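Local structure of CRISPR system Cmr subunit Cmr1-1 (Pyrococcus furiosus, 4W8Z) at residues A[44-49]-A[139-144]; A[65-68]-A[73-76]; A[124-129]-A[168-173]; A[145-150]-A[192-197]. The protein binds RNA as one of the capping subunits of the type III-B Cmr complex, a CRISPR ribonucleoprotein that defends the archaeon against invading genetic elements. All coordinates share one frame; numbering follows the deposited sequence.

Overall arrangement
Interactions 1 and 3 lie in the ferredoxin-like α+β unit, interaction 4 adds helix 188-206 to it, and interaction 2 lies at its surface. The four-stranded antiparallel sheet carries interaction 3 at its surface, and helices 38-54 and 136-152 meet in interaction 1 on the other face. Interaction 4 also uses helix 136-152; its centre lies about 10 Å from that of interaction 1. V129 and I168 of interaction 3 pack on L146 and V150 of interaction 4, although the two centres are about 16 Å apart. Interaction 2 touches interaction 1 through E65 and V68 against F46, with centres about 14 Å apart, and its centre lies about 26 Å from that of interaction 3.

Interaction 1 (A[44-49]-A[139-144]); sequences WWFRAL and IKLATL
F46 and L49, on one side of helix 38-54, meet L141 and L144 on helix 136-152, and the contact between these two segments is van der Waals packing, mostly apolar. No hydrogen bond crosses. The F46 ring presents its edge, with CE1 4.1 Å from L141 CD1 and L141 CD1 lying near the ring plane. The same ring carbon is also 4.1 Å from L141 CB, so this corner of the ring rests between CB and CD1 of the leucine. What brings the ring across is the F46 side chain swinging CG anti to the backbone N (chi1 170°), which carries the phenyl group out toward the other helix.

One turn further on, a single methyl does the work. L49 CD1 reaches the backbone side of L144, 3.9 Å from L144 O and 4.1 Å from L144 CB, so here a branched side chain packs on main chain as much as on side chain.

Aromatic contacts continue within helix 38-54. W44 sets its ring edge over the face of the W45 ring, with W44 CZ3 3.7 Å above that plane and over its centre. W45 in turn lies against A148, L149 and L152, lengthening the interface along helix 136-152, while L141 and L144 are also touched from helix 188-206.

All four meeting residues are buried. Two helices packed on one face of an antiparallel sheet with strand order 4-1-3-2 are characteristic of the ferredoxin-like fold, as in the RAMP superfamily.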
loop_
_atom_site.group_PDB
_atom_site.type_symbol
_atom_site.label_atom_id
_atom_site.label_comp_id
_atom_site.label_asym_id
_atom_site.label_seq_id
_atom_site.Cartn_x
_atom_site.Cartn_y
_atom_site.Cartn_z
ATOM N N TRP A 44 -0.922 -3.665 9.792
ATOM C CA TRP A 44 -0.417 -2.344 9.439
ATOM C C TRP A 44 -1.568 -1.372 9.246
ATOM O O TRP A 44 -1.539 -0.250 9.750
ATOM C CB TRP A 44 0.432 -2.395 8.170
ATOM C CG TRP A 44 1.218 -1.134 7.942
ATOM C CD1 TRP A 44 2.516 -0.911 8.286
ATOM C CD2 TRP A 44 0.753 0.081 7.329
ATOM N NE1 TRP A 44 2.894 0.362 7.925
ATOM C CE2 TRP A 44 1.830 0.992 7.337
ATOM C CE3 TRP A 44 -0.467 0.482 6.770
ATOM C CZ2 TRP A 44 1.726 2.279 6.814
ATOM C CZ3 TRP A 44 -0.571 1.761 6.256
ATOM C CH2 TRP A 44 0.520 2.646 6.281
ATOM N N TRP A 45 -2.589 -1.815 8.520
ATOM C CA TRP A 45 -3.693 -0.941 8.159
ATOM C C TRP A 45 -4.623 -0.665 9.324
ATOM O O TRP A 45 -5.312 0.353 9.339
ATOM C CB TRP A 45 -4.470 -1.526 6.977
ATOM C CG TRP A 45 -3.917 -1.031 5.690
ATOM C CD1 TRP A 45 -3.191 -1.739 4.779
ATOM C CD2 TRP A 45 -3.991 0.309 5.194
ATOM N NE1 TRP A 45 -2.827 -0.928 3.733
ATOM C CE2 TRP A 45 -3.304 0.336 3.964
ATOM C CE3 TRP A 45 -4.577 1.489 5.668
ATOM C CZ2 TRP A 45 -3.189 1.495 3.195
ATOM C CZ3 TRP A 45 -4.463 2.638 4.905
ATOM C CH2 TRP A 45 -3.774 2.632 3.680
ATOM N N PHE A 46 -4.641 -1.556 10.307
ATOM C CA PHE A 46 -5.412 -1.292 11.511
ATOM C C PHE A 46 -4.840 -0.080 12.231
ATOM O O PHE A 46 -5.577 0.753 12.751
ATOM C CB PHE A 46 -5.421 -2.500 12.446
ATOM C CG PHE A 46 -5.992 -2.201 13.797
ATOM C CD1 PHE A 46 -7.361 -2.138 13.984
ATOM C CD2 PHE A 46 -5.159 -1.963 14.877
ATOM C CE1 PHE A 46 -7.889 -1.852 15.226
ATOM C CE2 PHE A 46 -5.680 -1.676 16.120
ATOM C CZ PHE A 46 -7.048 -1.621 16.295
ATOM N N ARG A 47 -3.516 0.009 12.257
ATOM C CA ARG A 47 -2.837 1.097 12.947
ATOM C C ARG A 47 -3.095 2.424 12.251
ATOM O O ARG A 47 -3.197 3.465 12.896
ATOM C CB ARG A 47 -1.335 0.835 13.025
ATOM C CG ARG A 47 -0.956 -0.455 13.723
ATOM C CD ARG A 47 0.503 -0.410 14.133
ATOM N NE ARG A 47 0.801 0.856 14.798
ATOM C CZ ARG A 47 1.901 1.099 15.503
ATOM N NH1 ARG A 47 2.825 0.158 15.650
ATOM N NH2 ARG A 47 2.072 2.287 16.066
ATOM N N ALA A 48 -3.199 2.378 10.928
ATOM C CA ALA A 48 -3.444 3.579 10.140
ATOM C C ALA A 48 -4.872 4.076 10.338
ATOM O O ALA A 48 -5.123 5.282 10.343
ATOM C CB ALA A 48 -3.172 3.315 8.669
ATOM N N LEU A 49 -5.807 3.144 10.501
ATOM C CA LEU A 49 -7.197 3.503 10.761
ATOM C C LEU A 49 -7.366 4.018 12.184
ATOM O O LEU A 49 -7.786 5.153 12.400
ATOM C CB LEU A 49 -8.129 2.309 10.529
ATOM C CG LEU A 49 -8.244 1.756 9.108
ATOM C CD1 LEU A 49 -9.381 0.747 9.021
ATOM C CD2 LEU A 49 -8.433 2.873 8.094
ATOM N N ILE A 139 -14.217 -8.287 15.226
ATOM C CA ILE A 139 -14.405 -8.760 13.856
ATOM C C ILE A 139 -14.707 -7.595 12.910
ATOM O O ILE A 139 -14.337 -7.631 11.734
ATOM C CB ILE A 139 -15.530 -9.826 13.768
ATOM C CG1 ILE A 139 -15.475 -10.570 12.436
ATOM C CG2 ILE A 139 -16.905 -9.212 13.969
ATOM C CD1 ILE A 139 -14.501 -11.717 12.422
ATOM N N LYS A 140 -15.356 -6.553 13.425
ATOM C CA LYS A 140 -15.624 -5.358 12.633
ATOM C C LYS A 140 -14.314 -4.672 12.273
ATOM O O LYS A 140 -14.090 -4.304 11.120
ATOM C CB LYS A 140 -16.533 -4.389 13.389
ATOM C CG LYS A 140 -18.006 -4.756 13.382
ATOM C CD LYS A 140 -18.830 -3.650 14.034
ATOM C CE LYS A 140 -20.321 -3.914 13.920
ATOM N NZ LYS A 140 -21.135 -2.744 14.352
ATOM N N LEU A 141 -13.448 -4.521 13.270
ATOM C CA LEU A 141 -12.152 -3.879 13.084
ATOM C C LEU A 141 -11.217 -4.697 12.187
ATOM O O LEU A 141 -10.405 -4.139 11.448
ATOM C CB LEU A 141 -11.493 -3.630 14.441
ATOM C CG LEU A 141 -12.177 -2.579 15.315
ATOM C CD1 LEU A 141 -11.591 -2.580 16.712
ATOM C CD2 LEU A 141 -12.047 -1.212 14.679
ATOM N N ALA A 142 -11.331 -6.017 12.257
ATOM C CA ALA A 142 -10.532 -6.896 11.413
ATOM C C ALA A 142 -10.934 -6.740 9.948
ATOM O O ALA A 142 -10.082 -6.621 9.069
ATOM C CB ALA A 142 -10.682 -8.343 11.859
ATOM N N THR A 143 -12.240 -6.733 9.699
ATOM C CA THR A 143 -12.765 -6.612 8.344
ATOM C C THR A 143 -12.466 -5.237 7.747
ATOM O O THR A 143 -12.103 -5.126 6.573
ATOM C CB THR A 143 -14.284 -6.886 8.315
ATOM O OG1 THR A 143 -14.507 -8.299 8.374
ATOM C CG2 THR A 143 -14.916 -6.348 7.047
ATOM N N LEU A 144 -12.602 -4.195 8.559
ATOM C CA LEU A 144 -12.250 -2.849 8.124
ATOM C C LEU A 144 -10.792 -2.792 7.693
ATOM O O LEU A 144 -10.460 -2.191 6.672
ATOM C CB LEU A 144 -12.519 -1.836 9.234
ATOM C CG LEU A 144 -13.974 -1.379 9.353
ATOM C CD1 LEU A 144 -14.210 -0.681 10.668
ATOM C CD2 LEU A 144 -14.341 -0.465 8.196
#

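Interaction 2 (A[65-68]-A[73-76]); sequences ENQV and KERS
N66 and E74 make the closest approach here, a van der Waals contact between a helix and the chain that returns past it. E74 points toward helix 58-69 with its chain extended beyond CG, and its carboxylate settles against the helix backbone: OE1 is 3.4 Å from N66 CB, and OE2 is 4.0 Å from Q67 CA. The carboxylate carbon also lies near a carbonyl, with E74 CD 3.9 Å from N66 O. No hydrogen bond joins the carboxylate to residues 65-68, and the nearby N66 carbonyl oxygen would, if anything, be slightly unfavourable to it. A long, weak ion pair links E74 OE2 to R77 NH2.

The second contact lies nearer the end of the helix, where S76 CB sits 3.8 Å from V68 O. The S76 hydroxyl is used elsewhere, in a hydrogen bond with V78 O.

In the fold this is the turnabout after helix 58-69. That helix lies between the first helix and the second strand of the ferredoxin-like RAMP domain, and the chain folds back beside it before entering edge strand 79-84. R77 ties the return down, pairing by backbone hydrogen bonds with V68 and sending its NE to Q67 O.

Another side of the helix carries a salt bridge, E65 OE1 with R43 NE of helix 38-54. E65 OE2 also has long, weak ion pairs with K62 NZ and R47 NE. F46 packs against E65 as well, and N66 touches R43.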
loop_
_atom_site.group_PDB
_atom_site.type_symbol
_atom_site.label_atom_id
_atom_site.label_comp_id
_atom_site.label_asym_id
_atom_site.label_seq_id
_atom_site.Cartn_x
_atom_site.Cartn_y
_atom_site.Cartn_z
ATOM N N GLU A 65 -4.130 -2.645 19.525
ATOM C CA GLU A 65 -3.540 -3.449 18.454
ATOM C C GLU A 65 -3.199 -4.857 18.930
ATOM O O GLU A 65 -3.539 -5.843 18.275
ATOM C CB GLU A 65 -2.281 -2.787 17.893
ATOM C CG GLU A 65 -1.551 -3.666 16.887
ATOM C CD GLU A 65 -0.180 -3.136 16.523
ATOM O OE1 GLU A 65 0.581 -3.866 15.851
ATOM O OE2 GLU A 65 0.136 -1.991 16.910
ATOM N N ASN A 66 -2.519 -4.945 20.069
ATOM C CA ASN A 66 -2.222 -6.237 20.672
ATOM C C ASN A 66 -3.505 -6.936 21.093
ATOM O O ASN A 66 -3.618 -8.156 21.001
ATOM C CB ASN A 66 -1.289 -6.075 21.874
ATOM C CG ASN A 66 0.131 -5.731 21.469
ATOM O OD1 ASN A 66 0.562 -6.036 20.356
ATOM N ND2 ASN A 66 0.869 -5.101 22.377
ATOM N N GLN A 67 -4.478 -6.153 21.542
ATOM C CA GLN A 67 -5.736 -6.707 22.021
ATOM C C GLN A 67 -6.522 -7.361 20.884
ATOM O O GLN A 67 -7.298 -8.290 21.111
ATOM C CB GLN A 67 -6.575 -5.621 22.693
ATOM C CG GLN A 67 -7.492 -6.138 23.782
ATOM C CD GLN A 67 -8.239 -5.026 24.493
ATOM O OE1 GLN A 67 -8.113 -3.853 24.139
ATOM N NE2 GLN A 67 -9.023 -5.390 25.504
ATOM N N VAL A 68 -6.316 -6.881 19.662
ATOM C CA VAL A 68 -6.982 -7.459 18.500
ATOM C C VAL A 68 -6.126 -8.541 17.846
ATOM O O VAL A 68 -6.600 -9.647 17.590
ATOM C CB VAL A 68 -7.324 -6.386 17.442
ATOM C CG1 VAL A 68 -7.959 -7.032 16.221
ATOM C CG2 VAL A 68 -8.247 -5.326 18.027
ATOM N N LYS A 73 2.963 -11.575 24.760
ATOM C CA LYS A 73 2.369 -11.855 26.064
ATOM C C LYS A 73 0.857 -12.059 25.923
ATOM O O LYS A 73 0.150 -12.292 26.904
ATOM C CB LYS A 73 2.687 -10.713 27.044
ATOM C CG LYS A 73 2.267 -10.939 28.502
ATOM C CD LYS A 73 2.869 -12.212 29.082
ATOM C CE LYS A 73 2.198 -12.600 30.395
ATOM N NZ LYS A 73 2.459 -11.627 31.492
ATOM N N GLU A 74 0.362 -11.999 24.690
ATOM C CA GLU A 74 -1.079 -12.029 24.464
ATOM C C GLU A 74 -1.513 -13.007 23.373
ATOM O O GLU A 74 -0.722 -13.401 22.516
ATOM C CB GLU A 74 -1.571 -10.624 24.114
ATOM C CG GLU A 74 -2.924 -10.271 24.690
ATOM C CD GLU A 74 -3.105 -8.776 24.845
ATOM O OE1 GLU A 74 -2.166 -8.026 24.500
ATOM O OE2 GLU A 74 -4.181 -8.349 25.314
ATOM N N ARG A 75 -2.784 -13.396 23.425
ATOM C CA ARG A 75 -3.391 -14.217 22.385
ATOM C C ARG A 75 -4.368 -13.369 21.578
ATOM O O ARG A 75 -5.170 -12.626 22.148
ATOM C CB ARG A 75 -4.103 -15.426 22.994
ATOM N N SER A 76 -4.294 -13.476 20.252
ATOM C CA SER A 76 -5.128 -12.668 19.364
ATOM C C SER A 76 -6.609 -12.949 19.572
ATOM O O SER A 76 -7.017 -14.097 19.743
ATOM C CB SER A 76 -4.757 -12.914 17.900
ATOM O OG SER A 76 -5.029 -14.249 17.519
#

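Interaction 3 (A[124-129]-A[168-173]); sequences GSRFRV and IVRASS
R126 and V169 are the closest backbone pair, their CA atoms 8.8 Å apart, because strands 126-133 and 166-172 run parallel with strand 8-16 between them and only side chains bridge the gap. V169 departs locally from extended strand angles (phi -87°, psi -42°).

R126 reaches over as an extended chain from CG to NE. V169 CG1 lies over one face of its guanidinium, 4.2 Å from R126 NH2.

R170, bent at its third torsion, brings a second guanidinium across at about a right angle. R126 NH1 lies near the plane of the R170 group, at its edge, 3.4 Å from R170 NH1, and the two planes are 58° apart. Both nitrogens are donors on like-charged groups, so they face each other without a hydrogen bond. In the ferredoxin-like sheet, strand 8-16, which lies between these two, supplies acidic residues nearby: E15 takes a salt bridge from R126 NE, while E13 has long, weak ion pairs with both arginines through OE2 and a salt bridge with R128 NH2 through OE1. These carboxylates probably offset the gathered positive charge.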
loop_
_atom_site.group_PDB
_atom_site.type_symbol
_atom_site.label_atom_id
_atom_site.label_comp_id
_atom_site.label_asym_id
_atom_site.label_seq_id
_atom_site.Cartn_x
_atom_site.Cartn_y
_atom_site.Cartn_z
ATOM N N GLY A 124 -4.558 -12.712 -11.458
ATOM C CA GLY A 124 -5.553 -13.763 -11.505
ATOM C C GLY A 124 -5.354 -14.769 -10.386
ATOM O O GLY A 124 -6.218 -15.601 -10.137
ATOM N N SER A 125 -4.208 -14.704 -9.717
ATOM C CA SER A 125 -3.959 -15.555 -8.561
ATOM C C SER A 125 -5.001 -15.267 -7.494
ATOM O O SER A 125 -5.297 -14.106 -7.218
ATOM C CB SER A 125 -2.555 -15.320 -8.005
ATOM O OG SER A 125 -1.550 -15.697 -8.939
ATOM N N ARG A 126 -5.567 -16.310 -6.898
ATOM C CA ARG A 126 -6.606 -16.106 -5.895
ATOM C C ARG A 126 -6.207 -16.619 -4.519
ATOM O O ARG A 126 -5.444 -17.576 -4.398
ATOM C CB ARG A 126 -7.909 -16.764 -6.342
ATOM C CG ARG A 126 -8.562 -16.056 -7.509
ATOM C CD ARG A 126 -9.958 -16.566 -7.758
ATOM N NE ARG A 126 -10.554 -15.890 -8.904
ATOM C CZ ARG A 126 -11.793 -16.097 -9.337
ATOM N NH1 ARG A 126 -12.580 -16.967 -8.717
ATOM N NH2 ARG A 126 -12.244 -15.430 -10.390
ATOM N N PHE A 127 -6.728 -15.959 -3.488
ATOM C CA PHE A 127 -6.432 -16.294 -2.097
ATOM C C PHE A 127 -7.716 -16.266 -1.282
ATOM O O PHE A 127 -8.552 -15.381 -1.464
ATOM C CB PHE A 127 -5.410 -15.317 -1.498
ATOM C CG PHE A 127 -4.115 -15.241 -2.264
ATOM C CD1 PHE A 127 -4.013 -14.452 -3.401
ATOM C CD2 PHE A 127 -3.000 -15.955 -1.850
ATOM C CE1 PHE A 127 -2.831 -14.385 -4.116
ATOM C CE2 PHE A 127 -1.810 -15.885 -2.557
ATOM C CZ PHE A 127 -1.729 -15.099 -3.691
ATOM N N ARG A 128 -7.879 -17.241 -0.394
ATOM C CA ARG A 128 -9.002 -17.232 0.533
ATOM C C ARG A 128 -8.581 -16.623 1.860
ATOM O O ARG A 128 -7.571 -17.017 2.440
ATOM C CB ARG A 128 -9.541 -18.641 0.757
ATOM C CG ARG A 128 -10.532 -18.728 1.903
ATOM C CD ARG A 128 -11.671 -19.669 1.565
ATOM N NE ARG A 128 -12.098 -19.501 0.179
ATOM C CZ ARG A 128 -13.187 -20.056 -0.342
ATOM N NH1 ARG A 128 -13.974 -20.810 0.413
ATOM N NH2 ARG A 128 -13.489 -19.852 -1.616
ATOM N N VAL A 129 -9.352 -15.652 2.337
ATOM C CA VAL A 129 -9.091 -15.048 3.634
ATOM C C VAL A 129 -10.307 -15.208 4.535
ATOM O O VAL A 129 -11.406 -14.778 4.188
ATOM C CB VAL A 129 -8.734 -13.554 3.511
ATOM C CG1 VAL A 129 -8.526 -12.953 4.886
ATOM C CG2 VAL A 129 -7.490 -13.371 2.653
ATOM N N ILE A 168 -11.404 -7.815 -4.415
ATOM C CA ILE A 168 -12.279 -8.842 -3.861
ATOM C C ILE A 168 -13.191 -9.388 -4.951
ATOM O O ILE A 168 -13.988 -8.645 -5.519
ATOM C CB ILE A 168 -13.133 -8.294 -2.704
ATOM C CG1 ILE A 168 -12.235 -7.855 -1.544
ATOM C CG2 ILE A 168 -14.135 -9.332 -2.240
ATOM C CD1 ILE A 168 -12.983 -7.178 -0.419
ATOM N N VAL A 169 -13.073 -10.675 -5.257
ATOM C CA VAL A 169 -13.914 -11.267 -6.292
ATOM C C VAL A 169 -15.246 -11.749 -5.720
ATOM O O VAL A 169 -16.292 -11.557 -6.333
ATOM C CB VAL A 169 -13.208 -12.435 -7.020
ATOM C CG1 VAL A 169 -12.244 -11.898 -8.063
ATOM C CG2 VAL A 169 -12.486 -13.336 -6.038
ATOM N N ARG A 170 -15.212 -12.368 -4.545
ATOM C CA ARG A 170 -16.449 -12.736 -3.870
ATOM C C ARG A 170 -16.237 -12.845 -2.370
ATOM O O ARG A 170 -15.124 -13.103 -1.902
ATOM C CB ARG A 170 -17.006 -14.049 -4.416
ATOM C CG ARG A 170 -16.237 -15.286 -3.999
ATOM C CD ARG A 170 -16.873 -16.530 -4.595
ATOM N NE ARG A 170 -16.910 -16.452 -6.051
ATOM C CZ ARG A 170 -15.942 -16.902 -6.840
ATOM N NH1 ARG A 170 -14.870 -17.474 -6.307
ATOM N NH2 ARG A 170 -16.048 -16.788 -8.156
ATOM N N ALA A 171 -17.315 -12.646 -1.623
ATOM C CA ALA A 171 -17.245 -12.619 -0.173
ATOM C C ALA A 171 -18.594 -12.917 0.462
ATOM O O ALA A 171 -19.633 -12.873 -0.199
ATOM C CB ALA A 171 -16.733 -11.271 0.300
ATOM N N SER A 172 -18.556 -13.240 1.750
ATOM C CA SER A 172 -19.749 -13.298 2.583
ATOM C C SER A 172 -19.449 -12.515 3.850
ATOM O O SER A 172 -18.824 -13.031 4.778
ATOM C CB SER A 172 -20.141 -14.736 2.911
ATOM O OG SER A 172 -21.233 -14.770 3.817
ATOM N N SER A 173 -19.879 -11.260 3.876
ATOM C CA SER A 173 -19.491 -10.357 4.948
ATOM C C SER A 173 -20.672 -9.603 5.533
ATOM O O SER A 173 -21.158 -8.640 4.939
ATOM C CB SER A 173 -18.450 -9.360 4.444
ATOM O OG SER A 173 -18.092 -8.451 5.465
#

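Interaction 4 (A[145-150]-A[192-197]); sequences SLWALV and KDSLKR
This is a buried helix-to-helix contact carried by one tryptophan: W147 of helix 136-152, the second helix of the ferredoxin-like domain, pushes its six-membered ring against helix 188-206 at S194 and L195. The backbones stay well apart, with the W147 and S194 CA atoms 10.1 Å from each other, so the indole spans the gap. Its CG stands anti to the backbone N (chi1 -177°), which carries the ring out toward helix 188-206.

L195 CD2 meets the edge of the ring near its plane, 3.5 Å from W147 CH2 and 3.8 Å from W147 CZ3, and the leucine side chain crosses the indole at about a right angle. This part of the contact is therefore methyl against ring edge, with no CH-pi stacking over a face. S194 approaches obliquely, its CB 3.5 Å from W147 CZ2.

The S194 hydroxyl takes little part. It hydrogen-bonds to E190 O, one turn back in its own helix, which meets its polar need and leaves CB to do the packing. F185 also touches W147, and L181 touches S194.

Helix 188-206 runs beside helix 136-152 in the opposite sense. Helix 38-54 packs elsewhere on helix 136-152, with A41 against L149, and strands 126-133 and 166-172 meet it at L146 and V150.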
loop_
_atom_site.group_PDB
_atom_site.type_symbol
_atom_site.label_atom_id
_atom_site.label_comp_id
_atom_site.label_asym_id
_atom_site.label_seq_id
_atom_site.Cartn_x
_atom_site.Cartn_y
_atom_site.Cartn_z
ATOM N N SER A 145 -9.925 -3.432 8.475
ATOM C CA SER A 145 -8.505 -3.519 8.144
ATOM C C SER A 145 -8.288 -4.153 6.780
ATOM O O SER A 145 -7.585 -3.595 5.934
ATOM C CB SER A 145 -7.761 -4.321 9.205
ATOM O OG SER A 145 -7.791 -3.646 10.447
ATOM N N LEU A 146 -8.895 -5.318 6.573
ATOM C CA LEU A 146 -8.782 -6.030 5.305
ATOM C C LEU A 146 -9.362 -5.217 4.155
ATOM O O LEU A 146 -8.791 -5.190 3.063
ATOM C CB LEU A 146 -9.476 -7.389 5.385
ATOM C CG LEU A 146 -9.530 -8.195 4.086
ATOM C CD1 LEU A 146 -8.146 -8.404 3.507
ATOM C CD2 LEU A 146 -10.189 -9.520 4.349
ATOM N N TRP A 147 -10.497 -4.567 4.403
ATOM C CA TRP A 147 -11.093 -3.667 3.423
ATOM C C TRP A 147 -10.088 -2.596 3.011
ATOM O O TRP A 147 -9.956 -2.282 1.827
ATOM C CB TRP A 147 -12.358 -3.006 3.977
ATOM C CG TRP A 147 -13.049 -2.112 2.982
ATOM C CD1 TRP A 147 -14.116 -2.437 2.188
ATOM C CD2 TRP A 147 -12.716 -0.752 2.665
ATOM N NE1 TRP A 147 -14.471 -1.363 1.403
ATOM C CE2 TRP A 147 -13.626 -0.319 1.674
ATOM C CE3 TRP A 147 -11.740 0.141 3.123
ATOM C CZ2 TRP A 147 -13.586 0.965 1.132
ATOM C CZ3 TRP A 147 -11.701 1.418 2.583
ATOM C CH2 TRP A 147 -12.620 1.816 1.598
ATOM N N ALA A 148 -9.388 -2.041 3.998
ATOM C CA ALA A 148 -8.406 -0.987 3.760
ATOM C C ALA A 148 -7.199 -1.518 2.988
ATOM O O ALA A 148 -6.669 -0.844 2.100
ATOM C CB ALA A 148 -7.963 -0.363 5.077
ATOM N N LEU A 149 -6.774 -2.730 3.329
ATOM C CA LEU A 149 -5.659 -3.375 2.645
ATOM C C LEU A 149 -5.936 -3.548 1.150
ATOM O O LEU A 149 -5.060 -3.319 0.319
ATOM C CB LEU A 149 -5.362 -4.735 3.283
ATOM C CG LEU A 149 -4.413 -5.658 2.519
ATOM C CD1 LEU A 149 -3.102 -4.945 2.235
ATOM C CD2 LEU A 149 -4.172 -6.941 3.303
ATOM N N VAL A 150 -7.158 -3.944 0.811
ATOM C CA VAL A 150 -7.524 -4.147 -0.584
ATOM C C VAL A 150 -7.754 -2.817 -1.301
ATOM O O VAL A 150 -7.390 -2.655 -2.464
ATOM C CB VAL A 150 -8.784 -5.032 -0.704
ATOM C CG1 VAL A 150 -9.193 -5.199 -2.162
ATOM C CG2 VAL A 150 -8.536 -6.392 -0.067
ATOM N N LYS A 192 -14.804 7.547 -2.865
ATOM C CA LYS A 192 -14.787 8.713 -1.983
ATOM C C LYS A 192 -15.656 8.500 -0.748
ATOM O O LYS A 192 -15.227 8.747 0.377
ATOM C CB LYS A 192 -15.270 9.962 -2.721
ATOM C CG LYS A 192 -14.329 10.519 -3.773
ATOM C CD LYS A 192 -14.578 12.016 -3.931
ATOM C CE LYS A 192 -14.484 12.477 -5.377
ATOM N NZ LYS A 192 -14.897 13.910 -5.506
ATOM N N ASP A 193 -16.881 8.036 -0.969
ATOM C CA ASP A 193 -17.849 7.884 0.108
ATOM C C ASP A 193 -17.476 6.770 1.083
ATOM O O ASP A 193 -17.734 6.876 2.283
ATOM C CB ASP A 193 -19.240 7.624 -0.467
ATOM C CG ASP A 193 -19.829 8.847 -1.149
ATOM O OD1 ASP A 193 -19.239 9.945 -1.041
ATOM O OD2 ASP A 193 -20.896 8.707 -1.786
ATOM N N SER A 194 -16.871 5.706 0.567
ATOM C CA SER A 194 -16.475 4.582 1.404
ATOM C C SER A 194 -15.383 4.974 2.385
ATOM O O SER A 194 -15.414 4.572 3.548
ATOM C CB SER A 194 -16.002 3.413 0.546
ATOM O OG SER A 194 -17.079 2.844 -0.175
ATOM N N LEU A 195 -14.415 5.758 1.920
ATOM C CA LEU A 195 -13.343 6.221 2.797
ATOM C C LEU A 195 -13.895 7.032 3.961
ATOM O O LEU A 195 -13.481 6.844 5.103
ATOM C CB LEU A 195 -12.321 7.054 2.023
ATOM C CG LEU A 195 -11.470 6.299 1.000
ATOM C CD1 LEU A 195 -10.292 7.138 0.557
ATOM C CD2 LEU A 195 -10.997 4.973 1.574
ATOM N N LYS A 196 -14.837 7.922 3.670
ATOM C CA LYS A 196 -15.489 8.708 4.709
ATOM C C LYS A 196 -16.215 7.794 5.693
ATOM O O LYS A 196 -16.124 7.970 6.909
ATOM C CB LYS A 196 -16.464 9.706 4.085
ATOM C CG LYS A 196 -16.892 10.843 5.005
ATOM C CD LYS A 196 -18.399 10.836 5.227
ATOM C CE LYS A 196 -18.879 12.153 5.816
ATOM N NZ LYS A 196 -18.743 13.271 4.838
ATOM N N ARG A 197 -16.929 6.812 5.153
ATOM C CA ARG A 197 -17.661 5.850 5.962
ATOM C C ARG A 197 -16.733 5.054 6.881
ATOM O O ARG A 197 -17.007 4.908 8.073
ATOM C CB ARG A 197 -18.448 4.906 5.057
ATOM C CG ARG A 197 -19.007 3.676 5.750
ATOM C CD ARG A 197 -20.017 4.051 6.814
ATOM N NE ARG A 197 -20.903 5.124 6.374
ATOM C CZ ARG A 197 -22.000 4.943 5.649
ATOM N NH1 ARG A 197 -22.352 3.725 5.263
ATOM N NH2 ARG A 197 -22.739 5.985 5.302
#